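Local coordinates for protein putative NADPH-dependent oxidoreductase (PDB 3DB2) that probably catalyses an NAD(P)H-dependent oxidation or reduction, as a two-domain oxidoreductase of the GFO/IDH/MocA family whose natural substrate is not established, at residues A250-L256 / H270-R276; S264-E269 / F297-L303; S149-S155 / V240-Y246; G123-R127 / D188-F192. All blocks are in the same frame, centred on the assembly; numbering follows the deposited sequence. Where two conformers were deposited one is given.

Interaction 1: residues A250-L256 / H270-R276; sequences ANLFYQL and HSTLIKR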
# COMPACT_ATOMS: atom_id res chain seq x y z
N ALA C 250 -0.71 5.18 -17.27
CA ALA C 250 0.49 5.63 -16.56
C ALA C 250 0.29 5.55 -15.04
O ALA C 250 -0.85 5.72 -14.62
CB ALA C 250 0.80 7.07 -16.97
N ASN C 251 1.38 5.34 -14.32
CA ASN C 251 1.32 5.42 -12.85
C ASN C 251 2.06 6.66 -12.35
O ASN C 251 3.04 7.07 -12.95
CB ASN C 251 1.95 4.19 -12.26
CG ASN C 251 1.26 2.90 -12.64
OD1 ASN C 251 0.07 2.83 -12.85
ND2 ASN C 251 2.07 1.84 -12.76
N LEU C 252 1.60 7.22 -11.23
CA LEU C 252 2.32 8.30 -10.58
C LEU C 252 2.83 7.85 -9.21
O LEU C 252 2.07 7.19 -8.47
CB LEU C 252 1.39 9.48 -10.37
CG LEU C 252 0.62 10.01 -11.56
CD1 LEU C 252 -0.40 11.04 -11.12
CD2 LEU C 252 1.61 10.59 -12.57
N PHE C 253 4.04 8.25 -8.92
CA PHE C 253 4.68 7.98 -7.62
C PHE C 253 5.17 9.29 -7.02
O PHE C 253 6.08 9.92 -7.54
CB PHE C 253 5.87 7.03 -7.74
CG PHE C 253 5.57 5.75 -8.48
CD1 PHE C 253 4.71 4.82 -7.93
CD2 PHE C 253 6.16 5.50 -9.72
CE1 PHE C 253 4.45 3.64 -8.62
CE2 PHE C 253 5.89 4.33 -10.41
CZ PHE C 253 5.00 3.42 -9.87
N TYR C 254 4.56 9.70 -5.93
CA TYR C 254 4.87 10.92 -5.20
C TYR C 254 5.44 10.58 -3.82
O TYR C 254 4.90 9.69 -3.15
CB TYR C 254 3.62 11.77 -5.04
CG TYR C 254 3.67 12.99 -4.16
CD1 TYR C 254 4.34 14.14 -4.58
CD2 TYR C 254 3.04 13.03 -2.92
CE1 TYR C 254 4.39 15.26 -3.77
CE2 TYR C 254 3.08 14.18 -2.13
CZ TYR C 254 3.76 15.29 -2.56
OH TYR C 254 3.84 16.45 -1.81
N GLN C 255 6.48 11.29 -3.45
CA GLN C 255 7.14 11.27 -2.17
C GLN C 255 7.34 12.68 -1.64
O GLN C 255 7.78 13.54 -2.40
CB GLN C 255 8.53 10.61 -2.26
CG GLN C 255 8.56 9.11 -2.31
CD GLN C 255 8.43 8.42 -0.96
OE1 GLN C 255 8.50 9.04 0.10
NE2 GLN C 255 8.21 7.10 -0.96
N LEU C 256 7.02 12.92 -0.38
CA LEU C 256 7.32 14.23 0.23
C LEU C 256 8.16 14.08 1.48
O LEU C 256 7.92 13.15 2.25
CB LEU C 256 6.00 14.92 0.54
CG LEU C 256 6.06 16.20 1.38
CD1 LEU C 256 6.61 17.32 0.50
CD2 LEU C 256 4.69 16.45 1.96
N HIS C 270 10.78 19.98 -1.81
CA HIS C 270 11.26 18.79 -1.10
C HIS C 270 10.32 17.60 -1.33
O HIS C 270 10.00 16.82 -0.43
CB HIS C 270 11.46 19.14 0.37
CG HIS C 270 12.47 20.27 0.40
ND1 HIS C 270 13.79 20.05 0.69
CD2 HIS C 270 12.35 21.60 0.16
CE1 HIS C 270 14.46 21.20 0.64
NE2 HIS C 270 13.61 22.16 0.33
N SER C 271 9.90 17.49 -2.59
CA SER C 271 9.04 16.37 -3.02
C SER C 271 9.47 15.95 -4.42
O SER C 271 10.16 16.70 -5.10
CB SER C 271 7.57 16.77 -2.95
OG SER C 271 7.18 17.67 -3.97
N THR C 272 9.05 14.77 -4.86
CA THR C 272 9.36 14.27 -6.17
C THR C 272 8.05 13.62 -6.70
O THR C 272 7.40 12.96 -5.89
CB THR C 272 10.38 13.14 -6.30
OG1 THR C 272 10.25 12.27 -5.16
CG2 THR C 272 11.81 13.65 -6.36
N LEU C 273 7.79 13.86 -7.96
CA LEU C 273 6.66 13.18 -8.61
C LEU C 273 7.23 12.48 -9.84
O LEU C 273 7.89 13.15 -10.63
CB LEU C 273 5.55 14.14 -8.96
CG LEU C 273 4.34 13.60 -9.74
CD1 LEU C 273 3.60 12.51 -8.98
CD2 LEU C 273 3.39 14.72 -10.13
N ILE C 274 6.95 11.19 -9.96
CA ILE C 274 7.51 10.45 -11.11
C ILE C 274 6.34 9.81 -11.82
O ILE C 274 5.43 9.33 -11.17
CB ILE C 274 8.58 9.48 -10.62
CG1 ILE C 274 9.92 10.17 -10.29
CG2 ILE C 274 8.72 8.32 -11.59
CD1 ILE C 274 10.84 10.20 -11.51
N LYS C 275 6.33 9.85 -13.14
CA LYS C 275 5.38 9.22 -14.01
C LYS C 275 6.01 7.97 -14.66
O LYS C 275 7.08 8.06 -15.26
CB LYS C 275 4.93 10.15 -15.14
CG LYS C 275 3.75 9.73 -15.98
CD LYS C 275 3.67 10.58 -17.25
CE LYS C 275 2.24 10.71 -17.76
NZ LYS C 275 2.20 11.35 -19.10
N ARG C 276 5.33 6.85 -14.51
CA ARG C 276 5.76 5.61 -15.15
C ARG C 276 4.82 5.34 -16.32
O ARG C 276 3.62 5.17 -16.08
CB ARG C 276 5.77 4.44 -14.17
CG ARG C 276 6.08 3.12 -14.89
CD ARG C 276 6.24 1.99 -13.86
NE ARG C 276 7.48 2.27 -13.13
CZ ARG C 276 7.94 1.46 -12.18
NH1 ARG C 276 7.26 0.35 -11.90
NH2 ARG C 276 9.07 1.78 -11.56
O HOH W 1 8.60 10.00 -6.38
O HOH W 2 4.84 18.66 -2.72

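Interaction 2: residues S264-E269 / F297-L303; sequences SDVTDE and FESVDHL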
# COMPACT_ATOMS: atom_id res chain seq x y z
N SER C 264 6.50 26.47 4.31
CA SER C 264 5.36 26.26 3.40
C SER C 264 5.63 26.81 2.00
O SER C 264 5.13 26.23 1.02
CB SER C 264 4.06 26.69 4.04
OG SER C 264 4.08 28.07 4.25
N ASP C 265 6.43 27.87 1.81
CA ASP C 265 6.66 28.31 0.45
C ASP C 265 7.64 27.44 -0.34
O ASP C 265 7.74 27.63 -1.56
CB ASP C 265 7.19 29.74 0.39
CG ASP C 265 8.45 29.99 1.18
OD1 ASP C 265 8.90 29.11 1.94
OD2 ASP C 265 8.98 31.13 1.03
N VAL C 266 8.33 26.53 0.30
CA VAL C 266 9.27 25.65 -0.38
C VAL C 266 9.01 24.16 -0.17
O VAL C 266 9.78 23.28 -0.56
CB VAL C 266 10.73 25.96 0.06
CG1 VAL C 266 11.18 27.30 -0.50
CG2 VAL C 266 10.87 25.96 1.57
N THR C 267 7.91 23.81 0.46
CA THR C 267 7.56 22.42 0.73
C THR C 267 7.57 21.57 -0.55
O THR C 267 8.12 20.47 -0.55
CB THR C 267 6.16 22.30 1.34
OG1 THR C 267 6.20 22.98 2.60
CG2 THR C 267 5.77 20.86 1.67
N ASP C 268 6.97 22.12 -1.61
CA ASP C 268 6.96 21.37 -2.87
C ASP C 268 8.34 21.04 -3.42
O ASP C 268 8.50 20.08 -4.18
CB ASP C 268 6.20 22.16 -3.91
CG ASP C 268 4.69 22.01 -3.88
OD1 ASP C 268 4.21 20.85 -3.92
OD2 ASP C 268 3.96 23.02 -3.82
N GLU C 269 9.35 21.83 -3.08
CA GLU C 269 10.69 21.60 -3.61
C GLU C 269 11.32 20.38 -2.94
O GLU C 269 12.28 19.84 -3.49
CB GLU C 269 11.62 22.80 -3.39
CG GLU C 269 11.16 24.04 -4.12
CD GLU C 269 12.12 25.21 -3.99
OE1 GLU C 269 13.35 24.99 -3.89
OE2 GLU C 269 11.66 26.37 -4.00
N PHE C 297 6.63 20.92 -11.47
CA PHE C 297 5.43 21.68 -11.17
C PHE C 297 5.79 22.91 -10.32
O PHE C 297 6.80 22.91 -9.60
CB PHE C 297 4.37 20.83 -10.44
CG PHE C 297 4.96 20.06 -9.26
CD1 PHE C 297 5.13 20.66 -8.02
CD2 PHE C 297 5.35 18.74 -9.41
CE1 PHE C 297 5.69 19.96 -6.98
CE2 PHE C 297 5.92 18.04 -8.37
CZ PHE C 297 6.11 18.66 -7.14
N GLU C 298 4.98 23.96 -10.37
CA GLU C 298 5.29 25.13 -9.58
C GLU C 298 4.96 24.85 -8.11
O GLU C 298 4.04 24.09 -7.80
CB GLU C 298 4.50 26.37 -10.00
CG GLU C 298 4.80 26.91 -11.39
CD GLU C 298 6.27 27.23 -11.61
OE1 GLU C 298 6.78 28.19 -10.99
OE2 GLU C 298 6.89 26.52 -12.43
N SER C 299 5.69 25.51 -7.24
CA SER C 299 5.46 25.46 -5.81
C SER C 299 4.26 26.33 -5.47
O SER C 299 4.04 27.31 -6.15
CB SER C 299 6.68 25.95 -5.03
OG SER C 299 7.79 25.10 -5.24
N VAL C 300 3.55 25.96 -4.40
CA VAL C 300 2.44 26.68 -3.83
C VAL C 300 2.66 26.72 -2.32
O VAL C 300 2.91 25.64 -1.74
CB VAL C 300 1.09 25.98 -4.11
CG1 VAL C 300 -0.08 26.72 -3.50
CG2 VAL C 300 0.91 25.81 -5.60
N ASP C 301 2.56 27.91 -1.77
CA ASP C 301 2.64 28.17 -0.33
C ASP C 301 1.33 27.70 0.31
O ASP C 301 0.39 28.47 0.50
CB ASP C 301 2.89 29.65 -0.01
CG ASP C 301 3.26 29.86 1.45
OD1 ASP C 301 2.79 29.05 2.27
OD2 ASP C 301 4.02 30.80 1.79
N HIS C 302 1.30 26.40 0.61
CA HIS C 302 0.06 25.71 1.01
C HIS C 302 -0.60 26.34 2.21
O HIS C 302 -1.83 26.43 2.29
CB HIS C 302 0.38 24.24 1.20
CG HIS C 302 1.33 23.80 2.26
ND1 HIS C 302 0.94 23.30 3.49
CD2 HIS C 302 2.69 23.79 2.28
CE1 HIS C 302 2.00 23.00 4.20
NE2 HIS C 302 3.09 23.29 3.50
N LEU C 303 0.20 26.82 3.17
CA LEU C 303 -0.43 27.36 4.40
C LEU C 303 -0.92 28.77 4.14
O LEU C 303 -1.99 29.21 4.56
CB LEU C 303 0.57 27.31 5.56
CG LEU C 303 1.13 25.94 5.93
CD1 LEU C 303 2.07 26.07 7.12
CD2 LEU C 303 0.00 24.97 6.22
O HOH W 3 5.55 24.54 -1.42

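Interaction 3: residues S149-S155 / V240-Y246; sequences SIEAVFS and VFSINVY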
# COMPACT_ATOMS: atom_id res chain seq x y z
N SER C 149 -6.64 2.25 -8.65
CA SER C 149 -6.37 2.29 -7.21
C SER C 149 -5.29 3.33 -6.88
O SER C 149 -4.53 3.79 -7.72
CB SER C 149 -5.94 0.92 -6.71
OG SER C 149 -4.71 0.49 -7.24
N ILE C 150 -5.26 3.68 -5.58
CA ILE C 150 -4.27 4.59 -5.04
C ILE C 150 -3.74 4.00 -3.73
O ILE C 150 -4.48 3.36 -3.01
CB ILE C 150 -4.82 6.00 -4.79
CG1 ILE C 150 -5.15 6.74 -6.09
CG2 ILE C 150 -3.86 6.82 -3.92
CD1 ILE C 150 -5.88 8.04 -5.81
N GLU C 151 -2.44 4.20 -3.46
CA GLU C 151 -1.86 3.81 -2.18
C GLU C 151 -1.23 5.05 -1.53
O GLU C 151 -0.40 5.65 -2.19
CB GLU C 151 -0.78 2.74 -2.33
CG GLU C 151 -1.30 1.52 -3.07
CD GLU C 151 -0.17 0.77 -3.77
OE1 GLU C 151 0.95 1.30 -3.91
OE2 GLU C 151 -0.48 -0.36 -4.22
N ALA C 152 -1.66 5.38 -0.34
CA ALA C 152 -1.22 6.58 0.36
C ALA C 152 -0.58 6.15 1.68
O ALA C 152 -1.06 5.18 2.28
CB ALA C 152 -2.37 7.53 0.62
N VAL C 153 0.49 6.81 2.10
CA VAL C 153 1.13 6.43 3.35
C VAL C 153 1.50 7.71 4.10
O VAL C 153 1.97 8.65 3.46
CB VAL C 153 2.41 5.61 3.14
CG1 VAL C 153 3.16 5.34 4.44
CG2 VAL C 153 2.07 4.30 2.44
N PHE C 154 1.29 7.72 5.41
CA PHE C 154 1.80 8.85 6.21
C PHE C 154 2.25 8.18 7.54
O PHE C 154 1.48 7.61 8.27
CB PHE C 154 0.82 9.96 6.38
CG PHE C 154 1.40 11.30 6.86
CD1 PHE C 154 2.69 11.43 7.28
CD2 PHE C 154 0.56 12.42 6.88
CE1 PHE C 154 3.24 12.64 7.73
CE2 PHE C 154 1.07 13.63 7.32
CZ PHE C 154 2.38 13.72 7.76
N SER C 155 3.56 8.26 7.76
CA SER C 155 4.16 7.65 8.93
C SER C 155 5.30 8.51 9.50
O SER C 155 5.93 9.33 8.82
CB SER C 155 4.74 6.28 8.63
OG SER C 155 5.92 6.39 7.85
N VAL C 240 7.61 8.84 6.35
CA VAL C 240 7.27 8.60 4.96
C VAL C 240 5.94 9.33 4.70
O VAL C 240 5.06 9.23 5.56
CB VAL C 240 7.02 7.14 4.55
CG1 VAL C 240 6.60 7.02 3.08
CG2 VAL C 240 8.23 6.27 4.83
N PHE C 241 5.89 10.02 3.57
CA PHE C 241 4.66 10.59 3.03
C PHE C 241 4.69 10.27 1.53
O PHE C 241 5.47 10.89 0.81
CB PHE C 241 4.50 12.08 3.24
CG PHE C 241 3.19 12.74 2.88
CD1 PHE C 241 2.70 12.85 1.58
CD2 PHE C 241 2.39 13.29 3.88
CE1 PHE C 241 1.51 13.44 1.24
CE2 PHE C 241 1.17 13.87 3.56
CZ PHE C 241 0.73 13.95 2.26
N SER C 242 3.79 9.36 1.13
CA SER C 242 3.77 8.96 -0.28
C SER C 242 2.35 8.76 -0.79
O SER C 242 1.43 8.50 -0.03
CB SER C 242 4.60 7.70 -0.45
OG SER C 242 4.14 6.65 0.37
N ILE C 243 2.20 8.89 -2.12
CA ILE C 243 0.97 8.62 -2.83
C ILE C 243 1.36 7.96 -4.17
O ILE C 243 2.19 8.52 -4.91
CB ILE C 243 0.15 9.89 -3.10
CG1 ILE C 243 -0.08 10.75 -1.85
CG2 ILE C 243 -1.20 9.59 -3.77
CD1 ILE C 243 -1.00 11.93 -2.04
N ASN C 244 0.79 6.81 -4.42
CA ASN C 244 1.01 6.08 -5.67
C ASN C 244 -0.39 5.99 -6.30
O ASN C 244 -1.35 5.56 -5.67
CB ASN C 244 1.56 4.67 -5.50
CG ASN C 244 2.87 4.64 -4.74
OD1 ASN C 244 3.71 5.50 -4.95
ND2 ASN C 244 3.06 3.67 -3.88
N VAL C 245 -0.48 6.41 -7.53
CA VAL C 245 -1.69 6.37 -8.33
C VAL C 245 -1.45 5.45 -9.55
O VAL C 245 -0.48 5.68 -10.26
CB VAL C 245 -2.07 7.76 -8.83
CG1 VAL C 245 -3.39 7.75 -9.56
CG2 VAL C 245 -2.11 8.74 -7.65
N TYR C 246 -2.32 4.49 -9.72
CA TYR C 246 -2.23 3.52 -10.79
C TYR C 246 -3.31 3.85 -11.83
O TYR C 246 -4.49 3.83 -11.46
CB TYR C 246 -2.43 2.11 -10.22
CG TYR C 246 -1.34 1.82 -9.20
CD1 TYR C 246 -0.07 1.46 -9.61
CD2 TYR C 246 -1.57 1.91 -7.83
CE1 TYR C 246 0.93 1.19 -8.69
CE2 TYR C 246 -0.55 1.63 -6.93
CZ TYR C 246 0.70 1.28 -7.34
OH TYR C 246 1.75 1.00 -6.45
O HOH W 4 2.17 5.22 -1.00

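Interaction 4: residues G123-R127 / D188-F192; sequences GHSSR and DNLQF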
# COMPACT_ATOMS: atom_id res chain seq x y z
N GLY C 123 -8.78 23.70 7.40
CA GLY C 123 -7.54 23.68 6.71
C GLY C 123 -6.85 22.34 6.63
O GLY C 123 -6.05 22.00 7.48
N HIS C 124 -7.12 21.60 5.55
CA HIS C 124 -6.33 20.47 5.05
C HIS C 124 -5.47 20.97 3.90
O HIS C 124 -5.94 21.06 2.77
CB HIS C 124 -7.24 19.35 4.57
CG HIS C 124 -8.34 18.96 5.49
ND1 HIS C 124 -9.40 19.76 5.83
CD2 HIS C 124 -8.52 17.80 6.14
CE1 HIS C 124 -10.19 19.12 6.66
NE2 HIS C 124 -9.68 17.92 6.86
N SER C 125 -4.22 21.36 4.14
CA SER C 125 -3.53 22.17 3.12
C SER C 125 -2.74 21.34 2.13
O SER C 125 -2.27 21.91 1.16
CB SER C 125 -2.58 23.18 3.80
OG SER C 125 -1.47 22.51 4.37
N SER C 126 -2.57 20.05 2.38
CA SER C 126 -1.83 19.18 1.47
C SER C 126 -2.35 19.19 0.04
O SER C 126 -1.59 19.10 -0.93
CB SER C 126 -1.82 17.71 2.01
OG SER C 126 -0.84 16.96 1.32
N ARG C 127 -3.68 19.26 -0.12
CA ARG C 127 -4.31 19.25 -1.43
C ARG C 127 -3.90 20.51 -2.21
O ARG C 127 -4.02 20.48 -3.43
CB ARG C 127 -5.83 19.18 -1.39
CG ARG C 127 -6.58 20.31 -0.73
CD ARG C 127 -8.01 20.36 -1.18
NE ARG C 127 -8.87 19.40 -0.48
CZ ARG C 127 -10.14 19.22 -0.86
NH1 ARG C 127 -10.63 19.89 -1.88
NH2 ARG C 127 -10.96 18.36 -0.26
N ASP C 188 -8.11 13.37 3.14
CA ASP C 188 -8.52 14.54 2.35
C ASP C 188 -7.89 14.46 0.96
O ASP C 188 -8.64 14.70 -0.01
CB ASP C 188 -8.16 15.85 3.04
CG ASP C 188 -8.78 16.99 2.24
OD1 ASP C 188 -10.03 17.13 2.26
OD2 ASP C 188 -7.99 17.70 1.59
N ASN C 189 -6.60 14.14 0.86
CA ASN C 189 -6.02 14.00 -0.47
C ASN C 189 -6.77 12.99 -1.31
O ASN C 189 -6.99 13.22 -2.50
CB ASN C 189 -4.53 13.62 -0.40
CG ASN C 189 -3.70 14.79 0.09
OD1 ASN C 189 -4.13 15.95 0.01
ND2 ASN C 189 -2.52 14.46 0.59
N LEU C 190 -7.17 11.87 -0.73
CA LEU C 190 -7.83 10.79 -1.45
C LEU C 190 -9.20 11.19 -1.98
O LEU C 190 -9.60 10.87 -3.10
CB LEU C 190 -7.98 9.56 -0.54
CG LEU C 190 -6.66 8.80 -0.32
CD1 LEU C 190 -6.78 7.82 0.84
CD2 LEU C 190 -6.27 8.08 -1.60
N GLN C 191 -9.99 11.91 -1.18
CA GLN C 191 -11.31 12.32 -1.66
C GLN C 191 -11.21 13.55 -2.54
O GLN C 191 -12.05 13.76 -3.41
CB GLN C 191 -12.21 12.51 -0.44
CG GLN C 191 -12.48 11.17 0.27
CD GLN C 191 -13.52 11.25 1.38
OE1 GLN C 191 -14.59 10.65 1.34
NE2 GLN C 191 -13.23 11.97 2.46
N PHE C 192 -10.17 14.37 -2.39
CA PHE C 192 -9.88 15.43 -3.35
C PHE C 192 -9.60 14.87 -4.74
O PHE C 192 -10.10 15.29 -5.79
CB PHE C 192 -8.68 16.24 -2.87
CG PHE C 192 -8.04 17.13 -3.91
CD1 PHE C 192 -8.79 18.18 -4.43
CD2 PHE C 192 -6.74 16.95 -4.34
CE1 PHE C 192 -8.23 19.02 -5.38
CE2 PHE C 192 -6.18 17.76 -5.31
CZ PHE C 192 -6.95 18.80 -5.82
O HOH W 5 -5.27 17.74 1.99

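Interaction 1: residues A250-L256 / H270-R276
F253 and R276 meet on one face of this antiparallel strand pair, and Y254, L273 and S271 on the other. The F253 ring edge reaches over one face of the R276 guanidinium, with CE2 3.8 Å from NE and the planes 71° apart. On the opposite face L273 CD1 lies between L252 CB and Y254 CB, 4.0 Å from each. The phenol ring of Y254, its CG turned trans to the backbone N (chi1 172°), runs out beside S271, with CE1 3.6 Å from S271 CB. A water lies in the ring plane 2.6 Å from Y254 OH and donates to S271 OG, which is also bonded to D268 O. A phenylalanine in place of Y254 would probably leave this water without its phenolic partner and the S271 hydroxyl less firmly linked to the neighbouring strand. The backbones of N251, F253 and Q255 exchange hydrogen bonds with R276, I274 and T272; R276 N to N251 O is the shortest at 2.8 Å.

Further out, M135 of helix 130-140 packs against Y254 and L273, D292 forms a salt bridge with R276 NE, and G239 of the second subunit accepts a bond from R276 NH1. The contact divides its chemistry by face: mostly apolar packing toward the helix, with a water-linked hydroxyl pair at the S271 end, and a guanidinium shared between D292 and the dimer interface.

Interaction 2: residues S264-E269 / F297-L303
Helix 302-316 begins here, with D301 at its N-cap, and the turn S264-E269 packs against the chain leading into it. S264 donates its hydroxyl to the capping side chain: OG lies 2.6 Å from D301 OD1, on the syn side but 32° out of the carboxylate plane. The same OD1 accepts from the backbone N of R304, so one oxygen caps the helix and takes the S264 hydroxyl. S264 CB meanwhile rests 3.6 Å from L303 CG.

D268 OD2 takes the backbone N-H of V300 at 3.0 Å through the anti lone pair, with an N-H...O angle of 154°, and also accepts from G130 N. The other oxygen, OD1, receives A131 N. The carboxylate therefore ties the S299-V300 chain to the start of helix 130-140, and these backbone donors probably favour its charged form. CB of D268 sits in the plane of the F297 ring at its edge, 3.8 Å from CE1.

D301 is also the centre of an inverse gamma turn, which brings the chain round into the helix. H302 has CG set between its backbone N and carbonyl carbon (chi1 63°), which carries the imidazole back to T267. NE2 donates to T267 OG1 at 3.3 Å, nearly in the ring plane, and also bonds W261 O; T267 OG1 is bonded to W260 O as well, and H302 ND1 to S125. Between the two segments a water accepts from D268 N at 2.8 Å and lies close to the carbonyl oxygens of S264 and V300.

Interaction 3: residues S149-S155 / V240-Y246
V240 starts a strand that runs antiparallel to S149-S155 in the large mixed sheet of the GFO/IDH/MocA C-terminal domain. Its carbonyl accepts S155 N, and its CG1 meets V153 CG1 at 4.1 Å. F241 turns to the other face, where its ring edge is aimed at the face of F154 in an edge-to-face pair: CD2 lies over the centre of the F154 ring, the centroids are 4.8 Å apart and the planes stand at 65°. Both rings have CG trans to the backbone N (chi1 -164° for F154), which brings them together across this non-hydrogen-bonded pair. S242 exchanges two backbone bonds with V153, and a water joins its OG to E151 O. I243 sends CG2 alongside I150 CG2, 3.8 Å away and pointing the same way, while Q186 of helix 183-194 packs on I243 and on F241.

N244 returns to the face of V240 and S242. Its ND2 donates to E151 OE1 at 3.2 Å, in its own amide plane and nearly along the C-O bond of the carboxylate. V245 returns to the apolar face and packs by CG2 on I150 CG1. Y246, paired with S149, reaches along the sheet to E151 with its hydroxyl, while the other carboxylate oxygen, OE2, bonds to Y230 OH of the second subunit. A glutamine in place of E151, without the negative charge, would probably hold Y246 OH and N244 ND2 less firmly. Y246 OH reaches E151 OE1 at 2.7 Å from above the carboxylate plane, 42° out of it.

Interaction 4: residues G123-R127 / D188-F192
R127 and D188 form a salt bridge with the guanidinium side-on to the carboxylate, one nitrogen to each oxygen. NE donates to OD2 at 2.8 Å, through the syn lone pair and in the guanidinium plane, while NH2 reaches OD1 at 3.0 Å; the two planes are 25° apart. A sharp bend at chi3 (81°) turns the arginine's end to bring both donors level with the acid. NH1 bonds to E321, so the cation has a second acidic partner, and D188 OD1 also accepts from N330.

Ring and carbon contacts flank this pair. F192 CB lies over the centre of one guanidinium face, and R127 CB makes a CH-pi contact with the F192 ring, 4.0 Å from its centroid. H124 offers one face of its imidazole to D188 OD1, toward the rim of the ring, and its CB comes to 3.5 Å from D188 OD2.

Of the neutral polar contacts, N189 ND2 donates to S126 OG at 3.1 Å, in its own amide plane, and also to Q186. A water lies 2.7 Å from D188 OD2 and 2.9 Å from N189 OD1, and accepts a weak hydrogen bond from R127 N.

The segment leaves the Rossmann sheet at G123, the end of strand 120-123, and packs on helix 183-194. Helix 324-343 lies against H124, helix 130-140 against N189 and F192, and strand 240-247 against S126 and N189.

Interactions 1 and 3 are neighbours in one sheet: strands 240-247 and 250-256 follow each other, with L252 N 2.8 Å from V245 O and L256 N 2.8 Å from F241 O, and both contacts touch the second subunit. Interaction 2 abuts interaction 1, where F297 CZ lies 3.5 Å from S271 OG. It meets interaction 4 through H302 ND1 and S125 OG, 2.7 Å apart. Interaction 4, whose centre is about 13 Å from that of interaction 3, packs against the face of the sheet that carries F241, I243 and I150, with N189 ND2 3.7 Å from F241 CZ, and links that sheet to the Rossmann domain that probably binds the nucleotide cofactor.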